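Local coordinates for protein gamma-glutamyl phosphate reductase (Saccharomyces cerevisiae, PDB 1VLU) that catalyses the NADPH-dependent reduction of gamma-glutamyl phosphate to glutamate semialdehyde and phosphate, the second step of proline biosynthesis from glutamate, at residues Q122-V127 against G429-Q434; I33-R38 against S148-N153. All coordinates share one frame; numbering follows the deposited sequence.

Contact 1 (Q122-V127 against G429-Q434); sequences QVTAPV and GLVSYQ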
ATOM      1  N   GLN A 122      21.146   5.895  12.838  1.00 41.14           N
ATOM      2  CA  GLN A 122      20.468   5.633  11.588  1.00 41.82           C
ATOM      3  C   GLN A 122      21.444   4.827  10.734  1.00 41.70           C
ATOM      4  O   GLN A 122      22.547   5.268  10.444  1.00 41.41           O
ATOM      5  CB  GLN A 122      20.030   6.925  10.921  1.00 40.55           C
ATOM      6  CG  GLN A 122      19.273   6.733   9.634  1.00 47.55           C
ATOM      7  CD  GLN A 122      19.047   8.040   8.902  1.00 56.02           C
ATOM      8  OE1 GLN A 122      19.792   8.991   9.061  1.00 58.24           O
ATOM      9  NE2 GLN A 122      18.008   8.087   8.091  1.00 72.10           N
ATOM     10  N   VAL A 123      21.032   3.612  10.392  1.00 43.17           N
ATOM     11  CA  VAL A 123      21.904   2.603   9.777  1.00 42.28           C
ATOM     12  C   VAL A 123      21.270   2.201   8.426  1.00 43.31           C
ATOM     13  O   VAL A 123      20.046   2.034   8.335  1.00 43.91           O
ATOM     14  CB  VAL A 123      22.105   1.372  10.745  1.00 42.87           C
ATOM     15  CG1 VAL A 123      23.134   0.428  10.223  1.00 49.15           C
ATOM     16  CG2 VAL A 123      22.545   1.817  12.182  1.00 36.05           C
ATOM     17  N   THR A 124      22.064   2.122   7.364  1.00 42.77           N
ATOM     18  CA  THR A 124      21.527   1.640   6.075  1.00 46.06           C
ATOM     19  C   THR A 124      21.138   0.159   6.179  1.00 44.78           C
ATOM     20  O   THR A 124      21.784  -0.621   6.875  1.00 45.77           O
ATOM     21  CB  THR A 124      22.519   1.800   4.902  1.00 45.45           C
ATOM     22  OG1 THR A 124      23.722   1.078   5.187  1.00 52.26           O
ATOM     23  CG2 THR A 124      22.850   3.233   4.677  1.00 42.97           C
ATOM     24  N   ALA A 125      20.071  -0.204   5.485  1.00 45.65           N
ATOM     25  CA  ALA A 125      19.525  -1.548   5.511  1.00 46.62           C
ATOM     26  C   ALA A 125      18.921  -1.862   4.126  1.00 47.48           C
ATOM     27  O   ALA A 125      18.612  -0.943   3.380  1.00 49.50           O
ATOM     28  CB  ALA A 125      18.467  -1.661   6.621  1.00 42.56           C
ATOM     29  N   PRO A 126      18.750  -3.147   3.766  1.00 48.26           N
ATOM     30  CA  PRO A 126      18.111  -3.389   2.444  1.00 50.51           C
ATOM     31  C   PRO A 126      16.686  -2.818   2.360  1.00 51.74           C
ATOM     32  O   PRO A 126      15.988  -2.797   3.359  1.00 53.89           O
ATOM     33  CB  PRO A 126      18.060  -4.923   2.322  1.00 48.33           C
ATOM     34  CG  PRO A 126      18.820  -5.482   3.480  1.00 45.05           C
ATOM     35  CD  PRO A 126      19.103  -4.387   4.479  1.00 48.13           C
ATOM     36  N   VAL A 127      16.264  -2.354   1.181  1.00 54.99           N
ATOM     37  CA  VAL A 127      14.854  -1.997   0.949  1.00 55.19           C
ATOM     38  C   VAL A 127      13.946  -3.199   1.250  1.00 54.64           C
ATOM     39  O   VAL A 127      12.895  -3.038   1.862  1.00 56.51           O
ATOM     40  CB  VAL A 127      14.631  -1.478  -0.488  1.00 58.53           C
ATOM     41  CG1 VAL A 127      13.287  -1.927  -1.029  1.00 60.75           C
ATOM     42  CG2 VAL A 127      14.716   0.016  -0.515  1.00 63.30           C
ATOM     43  N   GLY A 429      18.750   3.915  -4.670  1.00 76.22           N
ATOM     44  CA  GLY A 429      17.398   3.760  -4.161  1.00 71.42           C
ATOM     45  C   GLY A 429      17.095   2.348  -3.714  1.00 67.40           C
ATOM     46  O   GLY A 429      15.936   1.988  -3.545  1.00 67.14           O
ATOM     47  N   LEU A 430      18.147   1.564  -3.497  1.00 63.61           N
ATOM     48  CA  LEU A 430      18.018   0.168  -3.100  1.00 60.48           C
ATOM     49  C   LEU A 430      18.311  -0.074  -1.610  1.00 60.01           C
ATOM     50  O   LEU A 430      18.016  -1.151  -1.091  1.00 60.52           O
ATOM     51  CB  LEU A 430      18.890  -0.737  -3.990  1.00 58.90           C
ATOM     52  CG  LEU A 430      18.844  -0.646  -5.526  1.00 58.39           C
ATOM     53  CD1 LEU A 430      19.524  -1.859  -6.165  1.00 53.15           C
ATOM     54  CD2 LEU A 430      17.448  -0.519  -6.073  1.00 51.28           C
ATOM     55  N   VAL A 431      18.883   0.920  -0.925  1.00 59.73           N
ATOM     56  CA  VAL A 431      19.078   0.856   0.541  1.00 59.36           C
ATOM     57  C   VAL A 431      18.114   1.814   1.235  1.00 57.50           C
ATOM     58  O   VAL A 431      17.969   2.968   0.810  1.00 59.94           O
ATOM     59  CB  VAL A 431      20.566   1.181   1.012  1.00 60.48           C
ATOM     60  CG1 VAL A 431      21.616   0.643   0.019  1.00 63.83           C
ATOM     61  CG2 VAL A 431      20.773   2.662   1.213  1.00 57.28           C
ATOM     62  N   SER A 432      17.459   1.345   2.291  1.00 53.59           N
ATOM     63  CA  SER A 432      16.681   2.221   3.149  1.00 53.97           C
ATOM     64  C   SER A 432      17.389   2.403   4.495  1.00 52.83           C
ATOM     65  O   SER A 432      18.603   2.251   4.598  1.00 51.98           O
ATOM     66  CB  SER A 432      15.229   1.737   3.309  1.00 54.22           C
ATOM     67  OG  SER A 432      15.128   0.545   4.086  1.00 67.23           O
ATOM     68  N   TYR A 433      16.637   2.788   5.508  1.00 53.94           N
ATOM     69  CA  TYR A 433      17.217   3.119   6.803  1.00 55.83           C
ATOM     70  C   TYR A 433      16.463   2.412   7.884  1.00 54.57           C
ATOM     71  O   TYR A 433      15.249   2.187   7.760  1.00 55.05           O
ATOM     72  CB  TYR A 433      17.131   4.610   7.071  1.00 58.90           C
ATOM     73  CG  TYR A 433      18.038   5.411   6.202  1.00 67.31           C
ATOM     74  CD1 TYR A 433      19.413   5.189   6.219  1.00 70.66           C
ATOM     75  CD2 TYR A 433      17.535   6.402   5.371  1.00 76.27           C
ATOM     76  CE1 TYR A 433      20.277   5.930   5.424  1.00 76.88           C
ATOM     77  CE2 TYR A 433      18.396   7.168   4.564  1.00 86.35           C
ATOM     78  CZ  TYR A 433      19.769   6.923   4.598  1.00 81.18           C
ATOM     79  OH  TYR A 433      20.634   7.668   3.817  1.00 80.42           O
ATOM     80  N   GLN A 434      17.203   2.058   8.929  1.00 52.85           N
ATOM     81  CA  GLN A 434      16.669   1.480  10.141  1.00 50.41           C
ATOM     82  C   GLN A 434      17.210   2.323  11.278  1.00 48.54           C
ATOM     83  O   GLN A 434      18.377   2.685  11.262  1.00 48.37           O
ATOM     84  CB  GLN A 434      17.182   0.052  10.272  1.00 49.79           C
ATOM     85  CG  GLN A 434      16.526  -0.762  11.340  1.00 55.90           C
ATOM     86  CD  GLN A 434      17.194  -2.107  11.514  1.00 71.24           C
ATOM     87  OE1 GLN A 434      18.399  -2.194  11.848  1.00 66.39           O
ATOM     88  NE2 GLN A 434      16.416  -3.178  11.305  1.00 67.53           N
TER
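Y433 and Q122 meet across an antiparallel strand pair in the mixed sheet of this aldehyde dehydrogenase-like fold, where strand 431-439 returns to strand 118-134. Y433 loses the most surface to the contact (71 Å²). The amide nitrogen of Q122 lies over one face of its ring, nearer the rim than the middle, with NE2 of Q122 3.2 Å from CD2 of Y433; amide and ring planes are inclined by 44°. Q122 gets there through a first torsion of -178°, CG opposite the backbone N, followed by an extended chain that carries CG and CD along the same face. With only a methyl left in an alanine here, the amide and methylenes over the Y433 ring are gone, and the ring is likely to turn more freely. T124 adds its methyl: CG2 of T124 comes obliquely to CE1 of Y433 at 3.8 Å, while its OG1 turns to the backbone of P104 and K107.

V127, with 64 Å² buried, marks the other end. Its CG2 packs on the peptide of L430, 3.5 Å from O of L430, and its own N bonds to that same oxygen at 3.1 Å, the donor lying off the carbonyl plane.

Q434, nearly as covered (63 Å²), pairs through its backbone with V123: both bonds, V123 N to Q434 O and Q434 N to V123 O, measure 2.9 Å. On the sheet face that carries V123, A125, S432 and Q434, CB of Q434 meets CB of A125 at 4.2 Å, and the Q434 side chain continues to M384 of the second subunit. A125 and S432 form the next hydrogen-bonded pair, less regular: the N of A125 reaches O of S432 at 3.0 Å from 52° above the carbonyl plane.

Contact 2 (I33-R38 against S148-N153); sequences ISNEGR and SIKSGN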
ATOM      1  N   ILE A  33      23.806 -12.161   5.704  1.00 60.50           N
ATOM      2  CA  ILE A  33      25.018 -12.739   5.142  1.00 57.14           C
ATOM      3  C   ILE A  33      26.070 -11.643   5.077  1.00 55.96           C
ATOM      4  O   ILE A  33      25.753 -10.490   4.755  1.00 54.93           O
ATOM      5  CB  ILE A  33      24.734 -13.361   3.732  1.00 57.49           C
ATOM      6  CG1 ILE A  33      23.638 -14.427   3.826  1.00 53.28           C
ATOM      7  CG2 ILE A  33      25.983 -13.923   3.091  1.00 47.66           C
ATOM      8  CD1 ILE A  33      23.839 -15.457   4.939  1.00 54.37           C
ATOM      9  N   SER A  34      27.311 -12.011   5.394  1.00 56.35           N
ATOM     10  CA  SER A  34      28.447 -11.082   5.417  1.00 56.40           C
ATOM     11  C   SER A  34      28.733 -10.493   4.047  1.00 55.92           C
ATOM     12  O   SER A  34      28.352 -11.064   3.035  1.00 59.88           O
ATOM     13  CB  SER A  34      29.695 -11.804   5.910  1.00 56.09           C
ATOM     14  OG  SER A  34      30.126 -12.776   4.968  1.00 59.18           O
ATOM     15  N   ASN A  35      29.413  -9.359   4.011  1.00 54.99           N
ATOM     16  CA  ASN A  35      29.865  -8.768   2.757  1.00 56.51           C
ATOM     17  C   ASN A  35      30.789  -9.679   1.927  1.00 58.56           C
ATOM     18  O   ASN A  35      30.729  -9.675   0.694  1.00 59.62           O
ATOM     19  CB  ASN A  35      30.578  -7.449   3.032  1.00 55.49           C
ATOM     20  CG  ASN A  35      30.858  -6.682   1.777  1.00 54.38           C
ATOM     21  OD1 ASN A  35      29.937  -6.310   1.051  1.00 58.98           O
ATOM     22  ND2 ASN A  35      32.130  -6.432   1.507  1.00 49.83           N
ATOM     23  N   GLU A  36      31.644 -10.441   2.606  1.00 59.07           N
ATOM     24  CA  GLU A  36      32.540 -11.394   1.944  1.00 59.88           C
ATOM     25  C   GLU A  36      31.737 -12.470   1.228  1.00 59.08           C
ATOM     26  O   GLU A  36      32.106 -12.885   0.127  1.00 60.58           O
ATOM     27  CB  GLU A  36      33.510 -12.049   2.944  1.00 60.23           C
ATOM     28  CG  GLU A  36      34.253 -11.069   3.849  1.00 66.79           C
ATOM     29  N   GLY A  37      30.648 -12.914   1.861  1.00 55.85           N
ATOM     30  CA  GLY A  37      29.742 -13.905   1.282  1.00 53.22           C
ATOM     31  C   GLY A  37      28.937 -13.356   0.115  1.00 51.89           C
ATOM     32  O   GLY A  37      28.813 -14.002  -0.920  1.00 50.92           O
ATOM     33  N   ARG A  38      28.387 -12.157   0.276  1.00 51.16           N
ATOM     34  CA  ARG A  38      27.653 -11.507  -0.804  1.00 49.73           C
ATOM     35  C   ARG A  38      28.556 -11.087  -1.976  1.00 51.11           C
ATOM     36  O   ARG A  38      28.169 -11.216  -3.127  1.00 51.98           O
ATOM     37  CB  ARG A  38      26.845 -10.322  -0.280  1.00 48.88           C
ATOM     38  CG  ARG A  38      25.623 -10.705   0.558  1.00 48.75           C
ATOM     39  CD  ARG A  38      24.880  -9.459   1.074  1.00 50.58           C
ATOM     40  NE  ARG A  38      25.415  -8.955   2.333  1.00 57.76           N
ATOM     41  CZ  ARG A  38      26.016  -7.779   2.506  1.00 53.36           C
ATOM     42  NH1 ARG A  38      26.174  -6.934   1.505  1.00 54.69           N
ATOM     43  NH2 ARG A  38      26.470  -7.447   3.702  1.00 50.87           N
ATOM     44  N   SER A 148      21.598  -6.191  -6.230  1.00 49.16           N
ATOM     45  CA  SER A 148      20.693  -6.796  -5.254  1.00 47.89           C
ATOM     46  C   SER A 148      21.384  -7.612  -4.195  1.00 47.37           C
ATOM     47  O   SER A 148      21.092  -7.486  -3.012  1.00 49.36           O
ATOM     48  CB  SER A 148      19.718  -7.743  -5.948  1.00 50.75           C
ATOM     49  OG  SER A 148      18.651  -7.020  -6.510  1.00 62.26           O
ATOM     50  N   ILE A 149      22.246  -8.520  -4.624  1.00 48.10           N
ATOM     51  CA  ILE A 149      22.927  -9.379  -3.683  1.00 47.65           C
ATOM     52  C   ILE A 149      23.858  -8.526  -2.833  1.00 48.06           C
ATOM     53  O   ILE A 149      23.867  -8.657  -1.626  1.00 49.27           O
ATOM     54  CB  ILE A 149      23.670 -10.518  -4.406  1.00 49.13           C
ATOM     55  CG1 ILE A 149      22.657 -11.544  -4.925  1.00 46.06           C
ATOM     56  CG2 ILE A 149      24.745 -11.158  -3.487  1.00 42.28           C
ATOM     57  CD1 ILE A 149      23.083 -12.202  -6.234  1.00 47.09           C
ATOM     58  N   LYS A 150      24.592  -7.619  -3.470  1.00 49.01           N
ATOM     59  CA  LYS A 150      25.476  -6.692  -2.775  1.00 49.25           C
ATOM     60  C   LYS A 150      24.766  -5.858  -1.700  1.00 50.68           C
ATOM     61  O   LYS A 150      25.287  -5.669  -0.592  1.00 53.78           O
ATOM     62  CB  LYS A 150      26.164  -5.778  -3.792  1.00 49.99           C
ATOM     63  CG  LYS A 150      27.295  -4.912  -3.243  1.00 50.27           C
ATOM     64  CD  LYS A 150      28.367  -5.725  -2.552  1.00 51.82           C
ATOM     65  CE  LYS A 150      29.568  -4.845  -2.228  1.00 52.91           C
ATOM     66  NZ  LYS A 150      30.550  -5.650  -1.471  1.00 49.92           N
ATOM     67  N   SER A 151      23.586  -5.353  -2.021  1.00 48.96           N
ATOM     68  CA  SER A 151      22.848  -4.531  -1.085  1.00 46.51           C
ATOM     69  C   SER A 151      21.944  -5.301  -0.128  1.00 45.86           C
ATOM     70  O   SER A 151      21.283  -4.699   0.702  1.00 49.05           O
ATOM     71  CB  SER A 151      22.082  -3.433  -1.825  1.00 45.78           C
ATOM     72  OG  SER A 151      21.074  -3.953  -2.642  1.00 50.26           O
ATOM     73  N   GLY A 152      21.923  -6.627  -0.221  1.00 45.14           N
ATOM     74  CA  GLY A 152      21.160  -7.471   0.712  1.00 41.82           C
ATOM     75  C   GLY A 152      19.678  -7.599   0.394  1.00 43.68           C
ATOM     76  O   GLY A 152      18.891  -8.024   1.247  1.00 41.96           O
ATOM     77  N   ASN A 153      19.298  -7.242  -0.840  1.00 45.57           N
ATOM     78  CA  ASN A 153      17.917  -7.340  -1.314  1.00 43.84           C
ATOM     79  C   ASN A 153      17.708  -8.586  -2.140  1.00 44.94           C
ATOM     80  O   ASN A 153      18.567  -8.951  -2.920  1.00 48.51           O
ATOM     81  CB  ASN A 153      17.552  -6.172  -2.240  1.00 44.06           C
ATOM     82  CG  ASN A 153      17.499  -4.867  -1.543  1.00 40.29           C
ATOM     83  OD1 ASN A 153      16.622  -4.633  -0.729  1.00 51.38           O
ATOM     84  ND2 ASN A 153      18.420  -3.977  -1.882  1.00 45.18           N
TER
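R38 and K150 tie the first turn of helix 35-51 to the C-terminal turn of helix 139-151, where G152, with its positive phi, forms a Schellman motif after the last turn. The contact is a buried helix-to-helix junction in the aldehyde dehydrogenase-like fold, and polar groups carry much of it.

Among the charged and polar links, NZ of K150 donates to OD1 of N35 at 2.7 Å, approaching 16° from the amide's carbonyl plane. The lysine turns at its second torsion (55°) and then runs straight, which brings its ammonium group across to the asparagine. S39 and the backbone oxygen of L101 also accept from NZ, so several oxygens share this buried charge. The guanidinium of R38 offers NH1 to O of K150 at 2.6 Å, but the N-H bends to 117° and the bond is weak. Its stronger partner is D103, which forms a salt bridge with NH2 and probably offsets the positive charge beside K150.

Apolar contact is made by the methylenes of R38 sliding past I149 in the opposite direction. CB of R38 sits 3.9 Å from CG2 of I149, whose side chain goes on to I41 and L42 farther along helix 35-51, and CD of R38 also faces CA of G152.

Bonds inside 33-38 hold the helix start and the guanidinium. For the first, S34 is the N-cap of helix 35-51, its OG accepting from N of G37 at 3.2 Å. For the second, a bend at the third torsion of R38 turns the guanidinium back to I33: NE and NH2 of R38 both donate to O of I33, which lies near the guanidinium plane, at 2.9 Å from NE and 3.3 Å from NH2.

Overall arrangement
The two contacts differ in burial and chemistry. Contact 1 is partly buried and joins two strands by paired backbone bonds, with side chains on both sheet faces and one of them, Q434, reaching the second subunit. Contact 2 is buried, touches no other chain, and joins two helix ends chiefly through R38 and K150, whose nitrogens meet carbonyl and amide oxygens, one of those bonds being weak. Their centres lie about 13 Å apart, and strand 118-134 leads directly into helix 139-151. N153 and G152 connect them directly: ND2 of N153 is 3.0 Å from O of L430, a probable hydrogen bond, and OD1 of N153 packs against V127, while G152 lies against the P126 ring.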